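Local structure of soluble lytic murein transglycosylase (Escherichia coli, 1QSA) at residues K98-Y109 and E120-L128; F541-S549 and L608-Y618. The protein probably cleaves the glycosidic bonds between N-acetylmuramic acid and N-acetylglucosamine in peptidoglycan, leaving a 1,6-anhydro bond on the muramic acid. One frame throughout, in Å; residues are numbered along the deposited sequence.

In the fold
Slt70 is built of helices and loops, with no strand, and the two contacts sit on opposite sides of the chain's centre, each about 27 Å from it. Contact 1 joins neighbouring helices of the alpha-superhelix, only a short turn apart in sequence. Contact 2 bridges 58 intervening residues and brings the C-terminal tail back onto the Slt-type domain, the lysozyme-like part that carries the predicted active-site residue Glu478. The centres of the two contacts are 54 Å apart and their nearest atoms about 34 Å, so they do not touch. Neither borders Glu478; a glycerol, probably from the crystallisation liquor, lies about 3 Å from the Arg545 side chain in contact 2.

Contact 1 (K98-Y109 and E120-L128); sequences KPGTTEAQCNYY and EAWQGAKEL
Tyr109 sits as a knob in a hole made by Glu120, Ala121, Gly124 and Leu128, locking two consecutive antiparallel helices of the alpha-superhelix into a hairpin. The segment axes approach to 9.4 Å and run at 152° to each other. Start at Tyr109 CB, 4.0 Å from Ala121 O. With CG swung anti to the carbonyl carbon (chi1 -70°), the ring lies flat over the neighbouring helix: CD1 nears the Glu120 carbonyl, while CD2 meets Leu128 CD1. Gly124 CA stands 3.5 Å from the ring centroid, almost on its normal, a CH-pi contact possible because no CB intervenes. Tyr108 CD2 lies over the opposite face, so the ring is sandwiched. At the tip, OH reaches two waters; one also donates to Glu120 OE2, whose other oxygen pairs with Lys112.

Leu128 answers as the return knob among Thr102, Gln105, Cys106 and Tyr109. Its CD1 rests on Cys106, which is disulfide-bonded to Cys139 in the next helix, and CD2 comes 3.7 Å from Thr102 CG2. Gln105 is steadied by its NE2, which donates to Pro99 O with the acceptor in its amide plane. At the exposed end, extended Lys98 brings NZ to 3.1 Å from Glu127 OE2, a salt bridge whose hydrogen bond is weak.

Contact 2 (F541-S549 and L608-Y618); sequences FGNNRIFSS and LMSATEWGRRY
Arg545 folds back at chi3 (-51°), while Glu613 reaches out with its chain extended beyond CG, and the two flat groups meet side-on, nearly coplanar. NH2 of Arg545 donates to Glu613 OE1 at 2.8 Å, and NE of Arg545 to the syn lone pair of OE2, tilted somewhat from the guanidinium plane. Each oxygen takes a second N-H from its anti side, well out of the carboxylate plane: the backbone N of Arg545 is 2.9 Å from Glu613 OE2, and Ser610 N bonds OE1 nearly straight, at 176°. Four bonds therefore fix the carboxylate's rotation and would be expected to favour its charged form. NH2 of Arg545 also bonds Leu608 O in the carbonyl plane, on a lone pair, and NH1 pairs with Asp595 outside the contact.

Beside this pair, Asn544 ND2 donates to Tyr618 OH at 3.0 Å, in the plane of its own amide, and that hydroxyl in turn donates to Glu613 O. Asn544 OD1 meanwhile caps helix 545-554 through Phe547 N. Ile546 CD1 touches both Met609 SD and the Tyr618 hydroxyl, and Phe547 CZ presses to 3.4 Å from Tyr618 CE2, the two rings inclined at 62°.

Ser610 OG accepts from Glu613 N, so the same Glu613 whose carboxylate closes the capping box of helix 611-615 also, through Arg545, ties the C-terminal tail to the start of helix 545-554 of the Slt-type domain.

Contact 1 (K98-Y109 and E120-L128)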
loop_
_atom_site.group_PDB
_atom_site.type_symbol
_atom_site.label_atom_id
_atom_site.label_comp_id
_atom_site.label_asym_id
_atom_site.label_seq_id
_atom_site.Cartn_x
_atom_site.Cartn_y
_atom_site.Cartn_z
ATOM N N LYS A 98 -13.614 10.521 -22.895
ATOM C CA LYS A 98 -12.276 10.366 -22.317
ATOM C C LYS A 98 -12.103 8.931 -21.782
ATOM O O LYS A 98 -12.950 8.438 -21.034
ATOM C CB LYS A 98 -12.138 11.380 -21.176
ATOM C CG LYS A 98 -10.829 11.384 -20.421
ATOM C CD LYS A 98 -10.992 12.257 -19.177
ATOM C CE LYS A 98 -9.691 12.432 -18.422
ATOM N NZ LYS A 98 -9.870 13.265 -17.184
ATOM N N PRO A 99 -11.053 8.217 -22.227
ATOM C CA PRO A 99 -10.823 6.842 -21.766
ATOM C C PRO A 99 -10.329 6.726 -20.328
ATOM O O PRO A 99 -10.044 7.727 -19.674
ATOM C CB PRO A 99 -9.816 6.286 -22.784
ATOM C CG PRO A 99 -9.093 7.493 -23.266
ATOM C CD PRO A 99 -10.129 8.579 -23.319
ATOM N N GLY A 100 -10.186 5.487 -19.866
ATOM C CA GLY A 100 -9.789 5.236 -18.491
ATOM C C GLY A 100 -8.349 5.379 -18.048
ATOM O O GLY A 100 -8.096 5.871 -16.946
ATOM N N THR A 101 -7.399 4.936 -18.860
ATOM C CA THR A 101 -5.998 5.010 -18.450
ATOM C C THR A 101 -5.346 6.310 -18.856
ATOM O O THR A 101 -5.784 6.960 -19.806
ATOM C CB THR A 101 -5.174 3.854 -19.032
ATOM O OG1 THR A 101 -5.090 3.988 -20.458
ATOM C CG2 THR A 101 -5.839 2.523 -18.700
ATOM N N THR A 102 -4.274 6.669 -18.162
ATOM C CA THR A 102 -3.564 7.894 -18.486
ATOM C C THR A 102 -3.006 7.846 -19.896
ATOM O O THR A 102 -3.161 8.818 -20.648
ATOM C CB THR A 102 -2.416 8.159 -17.504
ATOM O OG1 THR A 102 -2.946 8.163 -16.177
ATOM C CG2 THR A 102 -1.795 9.514 -17.783
ATOM N N GLU A 103 -2.428 6.708 -20.282
ATOM C CA GLU A 103 -1.854 6.562 -21.622
ATOM C C GLU A 103 -2.928 6.764 -22.693
ATOM O O GLU A 103 -2.725 7.525 -23.644
ATOM C CB GLU A 103 -1.174 5.204 -21.801
ATOM C CG GLU A 103 -0.471 5.072 -23.145
ATOM C CD GLU A 103 0.194 3.721 -23.344
ATOM O OE1 GLU A 103 0.213 2.893 -22.401
ATOM O OE2 GLU A 103 0.691 3.478 -24.463
ATOM N N ALA A 104 -4.092 6.140 -22.500
ATOM C CA ALA A 104 -5.206 6.294 -23.444
ATOM C C ALA A 104 -5.698 7.751 -23.463
ATOM O O ALA A 104 -6.085 8.259 -24.519
ATOM C CB ALA A 104 -6.362 5.343 -23.090
ATOM N N GLN A 105 -5.669 8.432 -22.316
ATOM C CA GLN A 105 -6.111 9.832 -22.255
ATOM C C GLN A 105 -5.155 10.721 -23.048
ATOM O O GLN A 105 -5.595 11.636 -23.752
ATOM C CB GLN A 105 -6.217 10.296 -20.805
ATOM C CG GLN A 105 -7.386 9.634 -20.068
ATOM C CD GLN A 105 -7.315 9.829 -18.566
ATOM O OE1 GLN A 105 -6.465 10.565 -18.060
ATOM N NE2 GLN A 105 -8.227 9.183 -17.845
ATOM N N CYS A 106 -3.855 10.441 -22.938
ATOM C CA CYS A 106 -2.841 11.189 -23.685
ATOM C C CYS A 106 -3.158 11.068 -25.178
ATOM O O CYS A 106 -3.130 12.044 -25.923
ATOM C CB CYS A 106 -1.451 10.607 -23.460
ATOM S SG CYS A 106 -0.794 10.705 -21.761
ATOM N N ASN A 107 -3.478 9.856 -25.609
ATOM C CA ASN A 107 -3.783 9.622 -27.014
ATOM C C ASN A 107 -5.117 10.231 -27.454
ATOM O O ASN A 107 -5.245 10.733 -28.578
ATOM C CB ASN A 107 -3.717 8.122 -27.316
ATOM C CG ASN A 107 -2.284 7.618 -27.390
ATOM O OD1 ASN A 107 -1.413 8.285 -27.960
ATOM N ND2 ASN A 107 -2.035 6.440 -26.840
ATOM N N TYR A 108 -6.089 10.226 -26.545
ATOM C CA TYR A 108 -7.412 10.794 -26.802
ATOM C C TYR A 108 -7.280 12.295 -27.078
ATOM O O TYR A 108 -7.848 12.813 -28.052
ATOM C CB TYR A 108 -8.306 10.555 -25.582
ATOM C CG TYR A 108 -9.665 11.226 -25.626
ATOM C CD1 TYR A 108 -10.755 10.603 -26.253
ATOM C CD2 TYR A 108 -9.882 12.462 -25.004
ATOM C CE1 TYR A 108 -12.028 11.190 -26.252
ATOM C CE2 TYR A 108 -11.156 13.061 -24.999
ATOM C CZ TYR A 108 -12.221 12.415 -25.620
ATOM O OH TYR A 108 -13.481 12.984 -25.572
ATOM N N TYR A 109 -6.547 13.001 -26.214
ATOM C CA TYR A 109 -6.366 14.436 -26.424
ATOM C C TYR A 109 -5.512 14.768 -27.633
ATOM O O TYR A 109 -5.778 15.757 -28.309
ATOM C CB TYR A 109 -5.897 15.121 -25.146
ATOM C CG TYR A 109 -7.018 15.127 -24.145
ATOM C CD1 TYR A 109 -8.189 15.848 -24.406
ATOM C CD2 TYR A 109 -6.953 14.368 -22.981
ATOM C CE1 TYR A 109 -9.257 15.813 -23.540
ATOM C CE2 TYR A 109 -8.037 14.320 -22.097
ATOM C CZ TYR A 109 -9.179 15.050 -22.389
ATOM O OH TYR A 109 -10.246 15.037 -21.528
ATOM N N GLU A 120 -10.083 21.873 -26.702
ATOM C CA GLU A 120 -10.370 20.716 -25.863
ATOM C C GLU A 120 -9.086 19.921 -25.585
ATOM O O GLU A 120 -8.862 19.431 -24.469
ATOM C CB GLU A 120 -11.416 19.834 -26.542
ATOM C CG GLU A 120 -11.841 18.684 -25.679
ATOM C CD GLU A 120 -12.945 17.825 -26.276
ATOM O OE1 GLU A 120 -13.435 18.086 -27.406
ATOM O OE2 GLU A 120 -13.324 16.862 -25.581
ATOM N N ALA A 121 -8.234 19.825 -26.601
ATOM C CA ALA A 121 -6.963 19.111 -26.473
ATOM C C ALA A 121 -6.095 19.763 -25.391
ATOM O O ALA A 121 -5.490 19.061 -24.580
ATOM C CB ALA A 121 -6.227 19.108 -27.801
ATOM N N TRP A 122 -6.063 21.098 -25.364
ATOM C CA TRP A 122 -5.255 21.829 -24.385
ATOM C C TRP A 122 -5.796 21.708 -22.960
ATOM O O TRP A 122 -5.013 21.681 -21.999
ATOM C CB TRP A 122 -5.114 23.300 -24.789
ATOM C CG TRP A 122 -4.584 23.539 -26.188
ATOM C CD1 TRP A 122 -4.776 24.670 -26.942
ATOM C CD2 TRP A 122 -3.811 22.640 -27.012
ATOM N NE1 TRP A 122 -4.177 24.533 -28.165
ATOM C CE2 TRP A 122 -3.580 23.300 -28.241
ATOM C CE3 TRP A 122 -3.297 21.346 -26.836
ATOM C CZ2 TRP A 122 -2.862 22.711 -29.290
ATOM C CZ3 TRP A 122 -2.583 20.759 -27.882
ATOM C CH2 TRP A 122 -2.371 21.442 -29.094
ATOM N N GLN A 123 -7.118 21.640 -22.821
ATOM C CA GLN A 123 -7.742 21.463 -21.512
ATOM C C GLN A 123 -7.296 20.107 -20.969
ATOM O O GLN A 123 -6.910 19.996 -19.810
ATOM C CB GLN A 123 -9.269 21.492 -21.619
ATOM C CG GLN A 123 -9.836 22.836 -22.049
ATOM C CD GLN A 123 -11.243 22.744 -22.656
ATOM O OE1 GLN A 123 -11.829 21.660 -22.773
ATOM N NE2 GLN A 123 -11.777 23.892 -23.070
ATOM N N GLY A 124 -7.317 19.088 -21.827
ATOM C CA GLY A 124 -6.908 17.754 -21.404
ATOM C C GLY A 124 -5.429 17.689 -21.109
ATOM O O GLY A 124 -5.007 17.104 -20.096
ATOM N N ALA A 125 -4.639 18.282 -21.998
ATOM C CA ALA A 125 -3.186 18.319 -21.841
ATOM C C ALA A 125 -2.790 18.951 -20.510
ATOM O O ALA A 125 -1.974 18.389 -19.779
ATOM C CB ALA A 125 -2.542 19.086 -22.993
ATOM N N LYS A 126 -3.411 20.079 -20.172
ATOM C CA LYS A 126 -3.092 20.779 -18.925
ATOM C C LYS A 126 -3.347 19.907 -17.694
ATOM O O LYS A 126 -2.542 19.885 -16.761
ATOM C CB LYS A 126 -3.879 22.092 -18.827
ATOM C CG LYS A 126 -3.469 22.935 -17.632
ATOM C CD LYS A 126 -4.246 24.240 -17.581
ATOM C CE LYS A 126 -3.799 25.074 -16.384
ATOM N NZ LYS A 126 -4.589 26.329 -16.251
ATOM N N GLU A 127 -4.451 19.171 -17.711
ATOM C CA GLU A 127 -4.799 18.290 -16.605
ATOM C C GLU A 127 -3.770 17.153 -16.459
ATOM O O GLU A 127 -3.404 16.775 -15.350
ATOM C CB GLU A 127 -6.199 17.720 -16.824
ATOM C CG GLU A 127 -6.726 16.904 -15.657
ATOM C CD GLU A 127 -8.184 16.513 -15.832
ATOM O OE1 GLU A 127 -8.960 17.313 -16.409
ATOM O OE2 GLU A 127 -8.554 15.403 -15.391
ATOM N N LEU A 128 -3.311 16.627 -17.589
ATOM C CA LEU A 128 -2.326 15.546 -17.613
ATOM C C LEU A 128 -0.924 16.056 -17.242
ATOM O O LEU A 128 -0.078 15.308 -16.744
ATOM C CB LEU A 128 -2.301 14.905 -19.015
ATOM C CG LEU A 128 -3.514 14.042 -19.406
ATOM C CD1 LEU A 128 -3.577 13.821 -20.925
ATOM C CD2 LEU A 128 -3.464 12.713 -18.655
HETATM O O HOH W 1 -9.451 15.955 -19.096
HETATM O O HOH W 2 -6.671 13.275 -17.060
HETATM O O HOH W 3 -15.742 15.468 -25.836
HETATM O O HOH W 4 -12.505 16.550 -22.911
#

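Contact 2 (F541-S549 and L608-Y618)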
loop_
_atom_site.group_PDB
_atom_site.type_symbol
_atom_site.label_atom_id
_atom_site.label_comp_id
_atom_site.label_asym_id
_atom_site.label_seq_id
_atom_site.Cartn_x
_atom_site.Cartn_y
_atom_site.Cartn_z
ATOM N N PHE A 541 14.779 -14.708 18.446
ATOM C CA PHE A 541 14.443 -13.669 19.408
ATOM C C PHE A 541 13.711 -14.147 20.664
ATOM O O PHE A 541 12.925 -13.405 21.251
ATOM C CB PHE A 541 13.680 -12.531 18.725
ATOM C CG PHE A 541 14.530 -11.718 17.781
ATOM C CD1 PHE A 541 15.352 -10.706 18.259
ATOM C CD2 PHE A 541 14.528 -11.986 16.418
ATOM C CE1 PHE A 541 16.169 -9.975 17.388
ATOM C CE2 PHE A 541 15.334 -11.264 15.545
ATOM C CZ PHE A 541 16.158 -10.257 16.030
ATOM N N GLY A 542 13.947 -15.395 21.058
ATOM C CA GLY A 542 13.347 -15.901 22.286
ATOM C C GLY A 542 11.860 -16.184 22.331
ATOM O O GLY A 542 11.218 -15.997 23.375
ATOM N N ASN A 543 11.302 -16.617 21.205
ATOM C CA ASN A 543 9.890 -16.981 21.128
ATOM C C ASN A 543 8.966 -15.829 21.518
ATOM O O ASN A 543 7.926 -16.028 22.150
ATOM C CB ASN A 543 9.614 -18.218 22.003
ATOM C CG ASN A 543 10.229 -19.498 21.437
ATOM O OD1 ASN A 543 11.100 -19.461 20.562
ATOM N ND2 ASN A 543 9.780 -20.641 21.952
ATOM N N ASN A 544 9.309 -14.639 21.039
ATOM C CA ASN A 544 8.533 -13.433 21.318
ATOM C C ASN A 544 7.937 -12.932 19.999
ATOM O O ASN A 544 8.674 -12.606 19.076
ATOM C CB ASN A 544 9.466 -12.392 21.948
ATOM C CG ASN A 544 8.757 -11.101 22.284
ATOM O OD1 ASN A 544 8.251 -10.414 21.393
ATOM N ND2 ASN A 544 8.738 -10.745 23.573
ATOM N N ARG A 545 6.610 -12.885 19.924
ATOM C CA ARG A 545 5.911 -12.489 18.703
ATOM C C ARG A 545 6.091 -11.034 18.293
ATOM O O ARG A 545 5.936 -10.695 17.120
ATOM C CB ARG A 545 4.435 -12.876 18.773
ATOM C CG ARG A 545 4.224 -14.402 18.829
ATOM C CD ARG A 545 2.762 -14.723 19.140
ATOM N NE ARG A 545 2.364 -13.959 20.322
ATOM C CZ ARG A 545 1.296 -13.169 20.394
ATOM N NH1 ARG A 545 0.420 -13.111 19.393
ATOM N NH2 ARG A 545 1.073 -12.475 21.509
ATOM N N ILE A 546 6.426 -10.166 19.242
ATOM C CA ILE A 546 6.655 -8.772 18.871
ATOM C C ILE A 546 7.935 -8.735 18.032
ATOM O O ILE A 546 7.961 -8.157 16.943
ATOM C CB ILE A 546 6.805 -7.863 20.129
ATOM C CG1 ILE A 546 5.453 -7.766 20.853
ATOM C CG2 ILE A 546 7.322 -6.469 19.734
ATOM C CD1 ILE A 546 5.521 -7.053 22.213
ATOM N N PHE A 547 8.983 -9.387 18.542
ATOM C CA PHE A 547 10.270 -9.430 17.841
ATOM C C PHE A 547 10.212 -10.197 16.523
ATOM O O PHE A 547 10.724 -9.718 15.509
ATOM C CB PHE A 547 11.365 -10.041 18.729
ATOM C CG PHE A 547 11.563 -9.332 20.047
ATOM C CD1 PHE A 547 11.256 -7.989 20.184
ATOM C CD2 PHE A 547 12.056 -10.030 21.158
ATOM C CE1 PHE A 547 11.433 -7.337 21.402
ATOM C CE2 PHE A 547 12.237 -9.388 22.384
ATOM C CZ PHE A 547 11.927 -8.039 22.506
ATOM N N SER A 548 9.562 -11.362 16.508
ATOM C CA SER A 548 9.506 -12.137 15.274
ATOM C C SER A 548 8.682 -11.453 14.192
ATOM O O SER A 548 9.026 -11.527 13.017
ATOM C CB SER A 548 8.997 -13.566 15.513
ATOM O OG SER A 548 7.740 -13.552 16.153
ATOM N N SER A 549 7.610 -10.767 14.591
ATOM C CA SER A 549 6.780 -10.069 13.619
ATOM C C SER A 549 7.570 -8.894 13.049
ATOM O O SER A 549 7.584 -8.681 11.851
ATOM C CB SER A 549 5.463 -9.593 14.250
ATOM O OG SER A 549 4.700 -10.708 14.713
ATOM N N LEU A 608 -4.126 -10.806 24.475
ATOM C CA LEU A 608 -3.199 -10.198 23.518
ATOM C C LEU A 608 -1.756 -10.689 23.521
ATOM O O LEU A 608 -1.169 -10.924 22.456
ATOM C CB LEU A 608 -3.221 -8.674 23.649
ATOM C CG LEU A 608 -2.388 -7.963 22.573
ATOM C CD1 LEU A 608 -3.072 -8.089 21.215
ATOM C CD2 LEU A 608 -2.188 -6.506 22.956
ATOM N N MET A 609 -1.164 -10.762 24.709
ATOM C CA MET A 609 0.223 -11.198 24.854
ATOM C C MET A 609 0.349 -12.296 25.899
ATOM O O MET A 609 -0.468 -12.395 26.825
ATOM C CB MET A 609 1.122 -10.020 25.286
ATOM C CG MET A 609 1.136 -8.844 24.311
ATOM S SD MET A 609 2.417 -7.653 24.724
ATOM C CE MET A 609 1.877 -6.205 23.848
ATOM N N SER A 610 1.390 -13.108 25.755
ATOM C CA SER A 610 1.676 -14.164 26.725
ATOM C C SER A 610 2.221 -13.460 27.970
ATOM O O SER A 610 2.630 -12.295 27.907
ATOM C CB SER A 610 2.735 -15.127 26.174
ATOM O OG SER A 610 4.018 -14.521 26.107
ATOM N N ALA A 611 2.230 -14.152 29.102
ATOM C CA ALA A 611 2.750 -13.557 30.336
ATOM C C ALA A 611 4.210 -13.151 30.131
ATOM O O ALA A 611 4.634 -12.095 30.586
ATOM C CB ALA A 611 2.654 -14.557 31.478
ATOM N N THR A 612 4.956 -13.974 29.398
ATOM C CA THR A 612 6.367 -13.695 29.137
ATOM C C THR A 612 6.557 -12.451 28.266
ATOM O O THR A 612 7.375 -11.579 28.582
ATOM C CB THR A 612 7.064 -14.928 28.535
ATOM O OG1 THR A 612 7.016 -15.998 29.498
ATOM C CG2 THR A 612 8.518 -14.623 28.214
ATOM N N GLU A 613 5.770 -12.337 27.203
ATOM C CA GLU A 613 5.857 -11.169 26.330
ATOM C C GLU A 613 5.440 -9.911 27.093
ATOM O O GLU A 613 6.094 -8.862 26.998
ATOM C CB GLU A 613 4.934 -11.352 25.120
ATOM C CG GLU A 613 5.416 -12.403 24.126
ATOM C CD GLU A 613 4.337 -12.818 23.133
ATOM O OE1 GLU A 613 3.145 -12.626 23.428
ATOM O OE2 GLU A 613 4.681 -13.357 22.061
ATOM N N TRP A 614 4.332 -10.013 27.823
ATOM C CA TRP A 614 3.784 -8.891 28.584
ATOM C C TRP A 614 4.715 -8.348 29.671
ATOM O O TRP A 614 4.778 -7.136 29.878
ATOM C CB TRP A 614 2.452 -9.307 29.228
ATOM C CG TRP A 614 1.704 -8.195 29.933
ATOM C CD1 TRP A 614 1.632 -7.965 31.289
ATOM C CD2 TRP A 614 0.896 -7.187 29.316
ATOM N NE1 TRP A 614 0.830 -6.875 31.543
ATOM C CE2 TRP A 614 0.361 -6.378 30.355
ATOM C CE3 TRP A 614 0.568 -6.887 27.992
ATOM C CZ2 TRP A 614 -0.485 -5.290 30.102
ATOM C CZ3 TRP A 614 -0.277 -5.801 27.738
ATOM C CH2 TRP A 614 -0.793 -5.019 28.794
ATOM N N GLY A 615 5.444 -9.245 30.327
ATOM C CA GLY A 615 6.308 -8.848 31.436
ATOM C C GLY A 615 7.789 -8.621 31.212
ATOM O O GLY A 615 8.477 -8.125 32.101
ATOM N N ARG A 616 8.276 -8.977 30.032
ATOM C CA ARG A 616 9.680 -8.837 29.666
ATOM C C ARG A 616 10.132 -7.369 29.641
ATOM O O ARG A 616 9.322 -6.458 29.464
ATOM C CB ARG A 616 9.888 -9.453 28.281
ATOM C CG ARG A 616 11.307 -9.416 27.816
ATOM C CD ARG A 616 11.404 -9.448 26.316
ATOM N NE ARG A 616 12.725 -8.985 25.927
ATOM C CZ ARG A 616 13.754 -9.784 25.681
ATOM N NH1 ARG A 616 13.597 -11.101 25.715
ATOM N NH2 ARG A 616 14.928 -9.261 25.352
ATOM N N ARG A 617 11.429 -7.148 29.860
ATOM C CA ARG A 617 12.001 -5.810 29.760
ATOM C C ARG A 617 12.384 -5.664 28.276
ATOM O O ARG A 617 12.849 -6.620 27.653
ATOM C CB ARG A 617 13.230 -5.667 30.670
ATOM C CG ARG A 617 12.935 -5.897 32.156
ATOM C CD ARG A 617 14.159 -5.607 33.045
ATOM N NE ARG A 617 15.408 -6.044 32.418
ATOM C CZ ARG A 617 16.420 -5.230 32.116
ATOM N NH1 ARG A 617 16.360 -3.940 32.419
ATOM N NH2 ARG A 617 17.509 -5.713 31.531
ATOM N N TYR A 618 12.121 -4.499 27.694
ATOM C CA TYR A 618 12.417 -4.248 26.284
ATOM C C TYR A 618 13.435 -3.118 26.145
ATOM O O TYR A 618 14.345 -3.243 25.306
ATOM C CB TYR A 618 11.128 -3.875 25.522
ATOM C CG TYR A 618 10.150 -5.016 25.345
ATOM C CD1 TYR A 618 9.384 -5.490 26.421
ATOM C CD2 TYR A 618 10.010 -5.657 24.104
ATOM C CE1 TYR A 618 8.512 -6.571 26.266
ATOM C CE2 TYR A 618 9.150 -6.738 23.950
ATOM C CZ TYR A 618 8.409 -7.189 25.031
ATOM O OH TYR A 618 7.579 -8.271 24.863
ATOM O OXT TYR A 618 13.320 -2.120 26.878
HETATM O O HOH W 5 4.715 -16.328 22.035
HETATM O O HOH W 6 -2.064 -11.730 20.117
#